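PDB 2CDQ: aspartokinase 1, chloroplastic from Arabidopsis thaliana, which catalyses the ATP-dependent phosphorylation of L-aspartate to 4-phospho-L-aspartate, the first step of lysine, threonine, methionine and isoleucine synthesis, and binds lysine and S-adenosylmethionine as allosteric effectors. Local coordinates for residues 31-36 / 250-255; 228-233 / 290-295; 237-242 / 296-301; 284-289 / 388-393. One frame throughout, in Å; residues are numbered along the deposited sequence.

Interaction 1: 31-36 / 250-255; sequences MKFGGS and QVWKDV
Strand 31-33, with Lys32 next to Val251 of strand 250-253, is part of the parallel core of the amino acid kinase fold and leads straight into the glycine loop of the active site; Lys32 and Gly35 probably bind ATP, as in related kinases. Two backbone bonds set the register: Lys32 N gives to Gln250 O at 3.0 Å, and Trp252 N gives to Lys32 O, also at 3.0 Å. Where the strands part, a water takes over, accepting from Gly34 N at 2.6 Å and donating to Trp252 O.

The side chains of Phe33 and Trp252 form an offset stack. Each ring has CG turned away from the carbonyl carbon and beside the backbone N (chi1 -66° and -70°), which sends the two the same way. The Phe33 ring and the five-membered ring of Trp252 are 4.3 Å apart between centroids, with planes 11° from parallel. Met31 joins them obliquely: a bend at chi3 brings its CE to 3.3 Å from Trp252 CZ2, and its SD makes a Met-aromatic contact with the indole. Gln250 runs alongside Met31, its OE1 3.4 Å from Met31 CE; Trp252 NE1 gives a weak bond to Gln250 OE1, while Gln250 NE2 binds Glu248.

Lys32 and Val251 project from the other face, toward helix 232-244, where Lys32 NZ forms a salt bridge with Asp234. Arg43 clasps both loop ends, through Ser36 O and Asp254 OD2. Strand 59-63 flanks strand 31-33 on its far side, and strand 306-310 continues the sheet beyond 250-253.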
# COMPACT_ATOMS: atom_id res chain seq x y z
N MET A 31 2.63 -23.37 -30.51
CA MET A 31 1.69 -23.99 -29.58
C MET A 31 2.43 -24.46 -28.33
O MET A 31 3.40 -25.20 -28.41
CB MET A 31 0.96 -25.15 -30.24
CG MET A 31 0.21 -24.75 -31.50
SD MET A 31 -0.35 -26.16 -32.46
CE MET A 31 -2.04 -26.29 -31.92
N LYS A 32 1.96 -23.99 -27.18
CA LYS A 32 2.57 -24.31 -25.91
C LYS A 32 1.68 -25.27 -25.15
O LYS A 32 0.47 -25.08 -25.07
CB LYS A 32 2.81 -23.04 -25.09
CG LYS A 32 3.42 -23.28 -23.71
CD LYS A 32 2.35 -23.50 -22.66
CE LYS A 32 2.97 -23.85 -21.33
NZ LYS A 32 2.09 -23.41 -20.22
N PHE A 33 2.31 -26.30 -24.58
CA PHE A 33 1.60 -27.31 -23.80
C PHE A 33 2.23 -27.49 -22.42
O PHE A 33 3.45 -27.62 -22.28
CB PHE A 33 1.57 -28.64 -24.56
CG PHE A 33 0.75 -28.60 -25.81
CD1 PHE A 33 -0.62 -28.87 -25.77
CD2 PHE A 33 1.33 -28.26 -27.02
CE1 PHE A 33 -1.39 -28.82 -26.93
CE2 PHE A 33 0.56 -28.20 -28.19
CZ PHE A 33 -0.80 -28.48 -28.14
N GLY A 34 1.37 -27.48 -21.40
CA GLY A 34 1.80 -27.63 -20.01
C GLY A 34 2.05 -29.07 -19.61
O GLY A 34 1.94 -29.98 -20.43
N GLY A 35 2.39 -29.27 -18.34
CA GLY A 35 2.75 -30.58 -17.82
C GLY A 35 1.67 -31.63 -17.96
O GLY A 35 1.93 -32.74 -18.45
N SER A 36 0.45 -31.28 -17.55
CA SER A 36 -0.67 -32.23 -17.55
C SER A 36 -1.05 -32.67 -18.97
O SER A 36 -1.50 -33.80 -19.16
CB SER A 36 -1.87 -31.65 -16.81
OG SER A 36 -2.70 -30.91 -17.68
N GLN A 250 -0.30 -19.48 -29.12
CA GLN A 250 -1.37 -20.28 -28.53
C GLN A 250 -0.92 -20.95 -27.25
O GLN A 250 0.14 -21.58 -27.21
CB GLN A 250 -1.85 -21.35 -29.51
CG GLN A 250 -2.65 -20.82 -30.69
CD GLN A 250 -3.14 -21.93 -31.62
OE1 GLN A 250 -2.99 -23.13 -31.33
NE2 GLN A 250 -3.74 -21.54 -32.74
N VAL A 251 -1.71 -20.82 -26.19
CA VAL A 251 -1.45 -21.51 -24.93
C VAL A 251 -2.58 -22.50 -24.68
O VAL A 251 -3.75 -22.12 -24.63
CB VAL A 251 -1.29 -20.50 -23.76
CG1 VAL A 251 -1.41 -21.19 -22.40
CG2 VAL A 251 0.04 -19.77 -23.86
N TRP A 252 -2.23 -23.77 -24.53
CA TRP A 252 -3.23 -24.83 -24.39
C TRP A 252 -3.57 -25.21 -22.94
O TRP A 252 -2.69 -25.31 -22.08
CB TRP A 252 -2.83 -26.05 -25.22
CG TRP A 252 -2.94 -25.80 -26.70
CD1 TRP A 252 -1.99 -25.23 -27.51
CD2 TRP A 252 -4.06 -26.08 -27.54
NE1 TRP A 252 -2.46 -25.15 -28.80
CE2 TRP A 252 -3.73 -25.66 -28.85
CE3 TRP A 252 -5.32 -26.65 -27.32
CZ2 TRP A 252 -4.61 -25.80 -29.92
CZ3 TRP A 252 -6.19 -26.78 -28.39
CH2 TRP A 252 -5.83 -26.36 -29.67
N LYS A 253 -4.87 -25.40 -22.70
CA LYS A 253 -5.41 -25.80 -21.40
C LYS A 253 -6.50 -26.86 -21.57
O LYS A 253 -6.83 -27.23 -22.69
CB LYS A 253 -5.98 -24.58 -20.66
CG LYS A 253 -4.93 -23.65 -20.05
CD LYS A 253 -5.52 -22.83 -18.91
CE LYS A 253 -5.58 -23.63 -17.61
NZ LYS A 253 -6.34 -22.93 -16.54
N ASP A 254 -7.05 -27.35 -20.45
CA ASP A 254 -8.10 -28.37 -20.48
C ASP A 254 -9.53 -27.83 -20.37
O ASP A 254 -10.50 -28.60 -20.34
CB ASP A 254 -7.85 -29.42 -19.40
CG ASP A 254 -6.64 -30.29 -19.70
OD1 ASP A 254 -6.37 -30.55 -20.89
OD2 ASP A 254 -5.97 -30.72 -18.74
N VAL A 255 -9.66 -26.50 -20.32
CA VAL A 255 -10.95 -25.82 -20.22
C VAL A 255 -11.06 -24.75 -21.32
O VAL A 255 -10.08 -24.46 -22.00
CB VAL A 255 -11.13 -25.16 -18.85
CG1 VAL A 255 -11.31 -26.22 -17.77
CG2 VAL A 255 -9.95 -24.25 -18.55
O HOH W 1 -1.21 -27.33 -21.73

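Interaction 2: 228-233 / 290-295; sequences LGRGGS and VLHPQS. With LYS (lysine), chain D.
The imidazole of His292 is filled on both faces: Arg230 CB lies over one, 3.7 Å from the ring centroid and 18° off the normal, a CH-pi contact, while CD of Pro293 covers the other. CA of Gln294 sits at the edge, in the ring plane. Arg230 CD follows its own CB along the ring, 3.6 Å from His292 NE2, and the guanidinium beyond it is turned only 15° from the imidazole plane. That group then leaves the contact: NH1 binds Leu391 O, and the guanidinium makes a cation-pi contact with Trp392.

Gly231 packs against the histidine on its CB side, with its N 3.6 Å from His292 CB and its CA 3.7 Å from Ser295 CB. A bridging water donates to Gly231 O at 3.2 Å and accepts from His292 N at 2.7 Å, tying the two loops together. On the far side of the turn, Gly232 CA lies 3.6 Å from CD of a bound lysine, which also reaches the substrate-binding Glu148.

His292 is the N-cap of helix 293-302. With CG anti to its N (chi1 178°), the ring swings back so that ND1 accepts from Gln294 N at 3.0 Å, the donor being somewhat tilted from the ring plane. The backbone O of His292 accepts from both Ser295 N and Ser295 OG.

The other ring nitrogen, NE2, is bonded to Leu352 O of the second subunit. An accepting ND1 and an NE2 facing a carbonyl suggest a neutral imidazole protonated on NE2, which would suit a position beside a positively charged arginine.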
# COMPACT_ATOMS: atom_id res chain seq x y z
N LEU A 228 13.93 -19.95 -16.82
CA LEU A 228 13.43 -18.60 -17.09
C LEU A 228 12.60 -17.97 -15.97
O LEU A 228 12.02 -16.89 -16.15
CB LEU A 228 12.65 -18.58 -18.42
CG LEU A 228 13.38 -19.13 -19.66
CD1 LEU A 228 12.45 -19.20 -20.85
CD2 LEU A 228 14.62 -18.31 -20.00
N GLY A 229 12.56 -18.62 -14.81
CA GLY A 229 11.79 -18.14 -13.65
C GLY A 229 10.30 -18.28 -13.89
O GLY A 229 9.87 -19.07 -14.73
N ARG A 230 9.51 -17.50 -13.16
CA ARG A 230 8.07 -17.38 -13.44
C ARG A 230 7.92 -17.01 -14.91
O ARG A 230 8.83 -16.43 -15.51
CB ARG A 230 7.44 -16.31 -12.56
CG ARG A 230 7.56 -16.55 -11.07
CD ARG A 230 7.44 -15.25 -10.28
NE ARG A 230 7.73 -15.40 -8.85
CZ ARG A 230 7.36 -16.42 -8.08
NH1 ARG A 230 6.66 -17.43 -8.58
NH2 ARG A 230 7.69 -16.44 -6.80
N GLY A 231 6.78 -17.33 -15.49
CA GLY A 231 6.61 -17.11 -16.92
C GLY A 231 6.93 -18.39 -17.67
O GLY A 231 6.25 -18.73 -18.63
N GLY A 232 7.96 -19.09 -17.21
CA GLY A 232 8.24 -20.47 -17.61
C GLY A 232 8.09 -20.75 -19.09
O GLY A 232 8.56 -19.98 -19.93
N SER A 233 7.43 -21.85 -19.40
CA SER A 233 7.26 -22.28 -20.79
C SER A 233 6.42 -21.30 -21.60
O SER A 233 6.62 -21.18 -22.82
CB SER A 233 6.68 -23.69 -20.86
OG SER A 233 7.56 -24.62 -20.25
N VAL A 290 -1.88 -19.82 -15.92
CA VAL A 290 -1.05 -19.56 -17.10
C VAL A 290 -0.68 -18.08 -17.27
O VAL A 290 -1.28 -17.20 -16.64
CB VAL A 290 -1.73 -20.06 -18.42
CG1 VAL A 290 -1.74 -21.58 -18.49
CG2 VAL A 290 -3.14 -19.47 -18.57
N LEU A 291 0.31 -17.84 -18.12
CA LEU A 291 0.66 -16.50 -18.57
C LEU A 291 0.93 -15.51 -17.43
O LEU A 291 0.18 -14.56 -17.21
CB LEU A 291 -0.40 -15.96 -19.53
CG LEU A 291 -0.57 -16.73 -20.84
CD1 LEU A 291 -1.94 -16.49 -21.43
CD2 LEU A 291 0.52 -16.36 -21.84
N HIS A 292 2.01 -15.77 -16.69
CA HIS A 292 2.54 -14.81 -15.74
C HIS A 292 2.79 -13.52 -16.51
O HIS A 292 3.18 -13.57 -17.68
CB HIS A 292 3.83 -15.35 -15.13
CG HIS A 292 4.48 -14.40 -14.16
ND1 HIS A 292 5.25 -13.33 -14.57
CD2 HIS A 292 4.48 -14.37 -12.81
CE1 HIS A 292 5.69 -12.68 -13.51
NE2 HIS A 292 5.24 -13.29 -12.43
N PRO A 293 2.55 -12.35 -15.88
CA PRO A 293 2.68 -11.06 -16.57
C PRO A 293 3.97 -10.90 -17.36
O PRO A 293 3.95 -10.33 -18.46
CB PRO A 293 2.63 -10.06 -15.43
CG PRO A 293 1.77 -10.71 -14.43
CD PRO A 293 2.12 -12.16 -14.48
N GLN A 294 5.06 -11.41 -16.82
CA GLN A 294 6.39 -11.30 -17.42
C GLN A 294 6.50 -12.10 -18.72
O GLN A 294 7.38 -11.83 -19.54
CB GLN A 294 7.43 -11.78 -16.42
CG GLN A 294 8.86 -11.39 -16.72
CD GLN A 294 9.82 -11.97 -15.71
OE1 GLN A 294 10.39 -11.24 -14.90
NE2 GLN A 294 9.98 -13.30 -15.73
N SER A 295 5.62 -13.07 -18.90
CA SER A 295 5.64 -13.91 -20.09
C SER A 295 4.93 -13.27 -21.28
O SER A 295 5.14 -13.69 -22.42
CB SER A 295 5.05 -15.29 -19.79
OG SER A 295 3.66 -15.20 -19.55
N LYS D . 8.04 -27.50 -16.93
CA LYS D . 7.25 -27.26 -15.68
C LYS D . 5.80 -27.74 -15.83
O LYS D . 5.56 -28.91 -16.14
CB LYS D . 7.34 -25.79 -15.27
CG LYS D . 7.15 -24.79 -16.42
CD LYS D . 6.98 -23.38 -15.90
CE LYS D . 5.63 -23.19 -15.21
NZ LYS D . 5.48 -21.80 -14.69
OXT LYS D . 4.82 -27.01 -15.65
O HOH W 2 3.45 -17.93 -17.36

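Interaction 3: 237-242 / 296-301; sequences ATTIGK and MRPARE
Van der Waals packing comes first, with Pro298 of one helix laid against Thr238 and Thr239 of the other. Its ring crosses Thr238 obliquely: CG is 3.7 Å from Thr238 OG1 and 4.0 Å from Thr239 OG1, and CB faces the Thr238 backbone. The second branch of Thr238 turns to the neighbouring residue, CG2 meeting Ala299 CB at 4.1 Å. The aliphatic part of Lys242, extended as far as CE, runs beside Pro298 and Glu301. Lys242 CD is 3.4 Å from Pro298 O and Lys242 CE 3.5 Å from Glu301 CG, lysine and glutamate crossing at about a right angle.

Hydroxyls bond to backbone carbonyls of both helices. With chi1 at 56°, Thr238 OG1 stands between its own N and carbonyl carbon, where it meets Leu235 O one turn back and Ser295 O of the other helix; its one proton must be shared by the two carbonyls or alternate between them. Thr239 OG1 also bonds Leu235 O.

The charged ends do not pair directly: Lys242 NZ and Glu301 OE1 stay 4.3 Å apart, beyond a salt bridge, and the ammonium end has a cation-pi partner in Tyr192 and a long, weak ion pair with Glu189.

The short helix axes run nearly parallel, 23° apart and 7.7 Å at closest approach, and helix 296-301 is kinked around its proline. Ile249 of strand 248-253 touches both Thr238 and Ala299, placing both helices on one face of the central sheet. Neighbouring parallel helices packed on a largely parallel sheet are the layered alpha/beta architecture of the amino acid kinase fold.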
# COMPACT_ATOMS: atom_id res chain seq x y z
N ALA A 237 7.24 -19.66 -25.40
CA ALA A 237 6.30 -19.60 -26.51
C ALA A 237 6.19 -18.20 -27.11
O ALA A 237 6.26 -18.04 -28.32
CB ALA A 237 4.94 -20.12 -26.09
N THR A 238 6.04 -17.18 -26.25
CA THR A 238 5.91 -15.79 -26.71
C THR A 238 7.21 -15.25 -27.29
O THR A 238 7.19 -14.50 -28.27
CB THR A 238 5.44 -14.86 -25.58
OG1 THR A 238 6.34 -14.97 -24.47
CG2 THR A 238 4.03 -15.21 -25.14
N THR A 239 8.34 -15.62 -26.69
CA THR A 239 9.65 -15.28 -27.21
C THR A 239 9.80 -15.76 -28.65
O THR A 239 10.05 -14.95 -29.55
CB THR A 239 10.77 -15.85 -26.31
OG1 THR A 239 10.62 -15.35 -24.98
CG2 THR A 239 12.15 -15.47 -26.84
N ILE A 240 9.62 -17.06 -28.87
CA ILE A 240 9.63 -17.64 -30.22
C ILE A 240 8.67 -16.90 -31.16
O ILE A 240 9.01 -16.64 -32.32
CB ILE A 240 9.32 -19.15 -30.18
CG1 ILE A 240 10.47 -19.91 -29.52
CG2 ILE A 240 9.08 -19.70 -31.58
CD1 ILE A 240 10.08 -21.28 -29.02
N GLY A 241 7.49 -16.55 -30.65
CA GLY A 241 6.51 -15.77 -31.40
C GLY A 241 7.07 -14.46 -31.94
O GLY A 241 6.99 -14.22 -33.15
N LYS A 242 7.64 -13.64 -31.05
CA LYS A 242 8.26 -12.36 -31.43
C LYS A 242 9.44 -12.56 -32.38
O LYS A 242 9.59 -11.81 -33.35
CB LYS A 242 8.69 -11.58 -30.18
CG LYS A 242 9.39 -10.24 -30.47
CD LYS A 242 9.62 -9.42 -29.20
CE LYS A 242 10.08 -7.99 -29.51
NZ LYS A 242 11.57 -7.84 -29.55
N MET A 296 4.11 -12.26 -21.03
CA MET A 296 3.35 -11.63 -22.11
C MET A 296 4.08 -10.46 -22.76
O MET A 296 3.68 -9.98 -23.83
CB MET A 296 1.97 -11.20 -21.61
CG MET A 296 0.96 -12.32 -21.56
SD MET A 296 -0.60 -11.75 -20.86
CE MET A 296 -0.16 -11.47 -19.14
N ARG A 297 5.15 -10.00 -22.12
CA ARG A 297 5.92 -8.86 -22.62
C ARG A 297 6.43 -9.01 -24.06
O ARG A 297 6.23 -8.09 -24.86
CB ARG A 297 7.06 -8.51 -21.65
CG ARG A 297 6.60 -7.61 -20.51
CD ARG A 297 7.55 -7.64 -19.33
NE ARG A 297 8.79 -6.89 -19.57
CZ ARG A 297 9.99 -7.45 -19.75
NH1 ARG A 297 10.13 -8.78 -19.72
NH2 ARG A 297 11.05 -6.68 -19.96
N PRO A 298 7.06 -10.16 -24.41
CA PRO A 298 7.49 -10.33 -25.81
C PRO A 298 6.34 -10.27 -26.81
O PRO A 298 6.54 -9.84 -27.95
CB PRO A 298 8.12 -11.72 -25.83
CG PRO A 298 8.49 -11.99 -24.42
CD PRO A 298 7.43 -11.33 -23.60
N ALA A 299 5.14 -10.68 -26.40
CA ALA A 299 3.97 -10.63 -27.27
C ALA A 299 3.40 -9.21 -27.33
O ALA A 299 2.89 -8.79 -28.37
CB ALA A 299 2.90 -11.60 -26.80
N ARG A 300 3.50 -8.49 -26.21
CA ARG A 300 3.06 -7.10 -26.15
C ARG A 300 3.88 -6.24 -27.09
O ARG A 300 3.33 -5.57 -27.97
CB ARG A 300 3.13 -6.56 -24.71
CG ARG A 300 2.04 -7.05 -23.77
CD ARG A 300 2.09 -6.33 -22.41
NE ARG A 300 1.43 -5.02 -22.45
CZ ARG A 300 0.42 -4.66 -21.66
NH1 ARG A 300 -0.06 -5.49 -20.75
NH2 ARG A 300 -0.10 -3.44 -21.78
N GLU A 301 5.21 -6.28 -26.93
CA GLU A 301 6.11 -5.45 -27.74
C GLU A 301 6.21 -5.94 -29.19
O GLU A 301 6.40 -5.13 -30.11
CB GLU A 301 7.49 -5.32 -27.09
CG GLU A 301 8.22 -6.63 -26.81
CD GLU A 301 9.32 -6.51 -25.76
OE1 GLU A 301 10.06 -7.50 -25.56
OE2 GLU A 301 9.45 -5.43 -25.12

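Interaction 4: 284-289 / 388-393. With SAM (S-adenosylmethionine), chain F.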
# COMPACT_ATOMS: atom_id res chain seq x y z
N ALA A 284 -4.77 -13.67 -15.54
CA ALA A 284 -4.37 -14.98 -16.08
C ALA A 284 -3.56 -15.89 -15.15
O ALA A 284 -3.72 -17.10 -15.20
CB ALA A 284 -3.67 -14.82 -17.43
N TYR A 285 -2.69 -15.30 -14.33
CA TYR A 285 -1.79 -16.10 -13.49
C TYR A 285 -2.50 -16.76 -12.30
O TYR A 285 -2.24 -17.92 -11.99
CB TYR A 285 -0.59 -15.27 -13.03
CG TYR A 285 0.57 -16.08 -12.50
CD1 TYR A 285 1.17 -17.07 -13.28
CD2 TYR A 285 1.07 -15.85 -11.22
CE1 TYR A 285 2.25 -17.82 -12.79
CE2 TYR A 285 2.15 -16.59 -10.73
CZ TYR A 285 2.73 -17.57 -11.52
OH TYR A 285 3.80 -18.29 -11.02
N PHE A 286 -3.38 -16.00 -11.65
CA PHE A 286 -4.14 -16.50 -10.50
C PHE A 286 -5.52 -17.05 -10.86
O PHE A 286 -6.05 -17.89 -10.14
CB PHE A 286 -4.29 -15.40 -9.44
CG PHE A 286 -3.04 -15.14 -8.65
CD1 PHE A 286 -2.15 -14.14 -9.03
CD2 PHE A 286 -2.76 -15.89 -7.51
CE1 PHE A 286 -0.99 -13.90 -8.28
CE2 PHE A 286 -1.61 -15.65 -6.76
CZ PHE A 286 -0.72 -14.65 -7.15
N GLY A 287 -6.11 -16.56 -11.95
CA GLY A 287 -7.45 -16.96 -12.39
C GLY A 287 -7.42 -18.27 -13.15
O GLY A 287 -8.08 -19.23 -12.77
N ALA A 288 -6.66 -18.29 -14.24
CA ALA A 288 -6.18 -19.54 -14.83
C ALA A 288 -4.84 -19.85 -14.14
O ALA A 288 -4.48 -19.18 -13.16
CB ALA A 288 -6.00 -19.38 -16.32
N GLN A 289 -4.10 -20.85 -14.61
CA GLN A 289 -2.77 -21.07 -14.07
C GLN A 289 -1.72 -20.89 -15.16
O GLN A 289 -0.80 -21.70 -15.31
CB GLN A 289 -2.66 -22.45 -13.41
CG GLN A 289 -3.05 -22.48 -11.93
CD GLN A 289 -4.55 -22.32 -11.69
OE1 GLN A 289 -4.97 -21.66 -10.74
NE2 GLN A 289 -5.37 -22.91 -12.56
N PRO A 388 0.67 -15.49 -1.75
CA PRO A 388 0.06 -16.80 -1.48
C PRO A 388 1.12 -17.88 -1.59
O PRO A 388 2.02 -17.78 -2.43
CB PRO A 388 -0.98 -16.95 -2.60
CG PRO A 388 -1.27 -15.56 -3.05
CD PRO A 388 0.03 -14.82 -2.90
N SER A 389 1.03 -18.91 -0.74
CA SER A 389 2.08 -19.93 -0.67
C SER A 389 2.30 -20.72 -1.96
O SER A 389 3.43 -21.12 -2.26
CB SER A 389 1.83 -20.89 0.49
OG SER A 389 0.63 -21.62 0.27
N LYS A 390 1.23 -20.94 -2.73
CA LYS A 390 1.31 -21.70 -3.99
C LYS A 390 2.22 -21.03 -5.02
O LYS A 390 2.64 -21.66 -6.00
CB LYS A 390 -0.08 -22.00 -4.56
CG LYS A 390 -0.70 -20.91 -5.43
CD LYS A 390 -2.21 -21.15 -5.58
CE LYS A 390 -2.82 -20.30 -6.68
NZ LYS A 390 -2.93 -21.03 -7.98
N LEU A 391 2.53 -19.77 -4.79
CA LEU A 391 3.44 -19.00 -5.63
C LEU A 391 4.88 -19.34 -5.30
O LEU A 391 5.80 -18.92 -6.01
CB LEU A 391 3.21 -17.51 -5.37
CG LEU A 391 3.51 -16.50 -6.46
CD1 LEU A 391 2.32 -16.42 -7.39
CD2 LEU A 391 3.77 -15.16 -5.83
N TRP A 392 5.08 -20.09 -4.22
CA TRP A 392 6.40 -20.47 -3.73
C TRP A 392 6.55 -21.98 -3.54
O TRP A 392 5.70 -22.75 -3.98
CB TRP A 392 6.70 -19.72 -2.43
CG TRP A 392 6.81 -18.25 -2.64
CD1 TRP A 392 5.84 -17.32 -2.46
CD2 TRP A 392 7.97 -17.53 -3.09
NE1 TRP A 392 6.31 -16.06 -2.76
CE2 TRP A 392 7.62 -16.17 -3.15
CE3 TRP A 392 9.27 -17.92 -3.44
CZ2 TRP A 392 8.53 -15.17 -3.55
CZ3 TRP A 392 10.17 -16.93 -3.84
CH2 TRP A 392 9.79 -15.57 -3.89
N SER A 393 7.64 -22.40 -2.89
CA SER A 393 7.94 -23.82 -2.76
C SER A 393 7.41 -24.43 -1.46
O SER A 393 7.22 -25.64 -1.35
CB SER A 393 9.45 -24.05 -2.85
OG SER A 393 10.11 -23.57 -1.69
N SAM F . 15.51 -17.21 6.83
CA SAM F . 15.26 -17.66 5.46
C SAM F . 16.19 -16.99 4.44
O SAM F . 16.66 -17.63 3.50
OXT SAM F . 16.49 -15.80 4.54
CB SAM F . 13.80 -17.43 5.08
CG SAM F . 13.32 -18.22 3.86
SD SAM F . 12.78 -17.12 2.53
CE SAM F . 11.20 -16.52 3.17
C5' SAM F . 12.34 -18.18 1.11
C4' SAM F . 11.55 -19.46 1.37
O4' SAM F . 10.28 -19.19 1.92
C3' SAM F . 11.29 -20.22 0.07
O3' SAM F . 11.57 -21.58 0.29
C2' SAM F . 9.81 -20.05 -0.23
O2' SAM F . 9.23 -21.25 -0.70
C1' SAM F . 9.21 -19.67 1.11
N9 SAM F . 8.15 -18.65 1.02
C8 SAM F . 6.82 -18.84 1.33
N7 SAM F . 6.15 -17.68 1.16
C5 SAM F . 7.03 -16.74 0.76
C6 SAM F . 6.88 -15.39 0.45
N6 SAM F . 5.68 -14.81 0.52
N1 SAM F . 7.98 -14.66 0.05
C2 SAM F . 9.22 -15.27 -0.03
N3 SAM F . 9.36 -16.61 0.28
C4 SAM F . 8.29 -17.33 0.67
O HOH W 3 -1.20 -19.90 -9.77
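Apolar contacts dominate, and most converge on one methyl: Leu391 CD1 meets Tyr285 CE2 at 3.3 Å, at the edge of the phenol ring and near its plane, and Phe286 CZ at 3.5 Å. Leu391 has CG roughly anti to its N (chi1 -152°), which drives that branch between the two aromatic side chains. Pro388 CG joins from beside Leu391, 3.7 Å from Phe286 CE2, its ring crossing the phenylalanine at about a right angle.

Polar contact is sparse and water-mediated. Lys390 passes Phe286, and its NZ donates to a water at 2.7 Å, which in turn donates to Tyr285 O.

Ligand contacts occupy the other side of the 388-393 loop. The adenine of S-adenosylmethionine lies over one face of Trp392. Ser393 grips the ribose twice at O2': its N donates at 2.9 Å, and its OG is hydrogen-bonded at 2.7 Å. Asp387 holds Trp392 NE1.

This is a junction between the end of helix 277-287 in the kinase domain and a loop of the first ACT domain, a loop that on its other side forms the allosteric S-adenosylmethionine site.

In the fold
Interactions 1, 2 and 3 lie within the amino acid kinase domain, while interaction 4 joins it to the first ACT domain. Interaction 2 is central, its centre about 11 Å from those of interactions 3 and 4 and 13 Å from interaction 1; interactions 3 and 4 are 21 Å apart. Interactions 2 and 3 touch and share helices 232-244 and 293-302, which pack on the sheet of interaction 1. Their segments alternate along the chain, whereas interaction 1 closes before interaction 4 opens. Arg230 spans interactions 2 and 4: an arginine next to the active-site glycines reaches the loop of the S-adenosylmethionine site, which is consistent with coupling between the two.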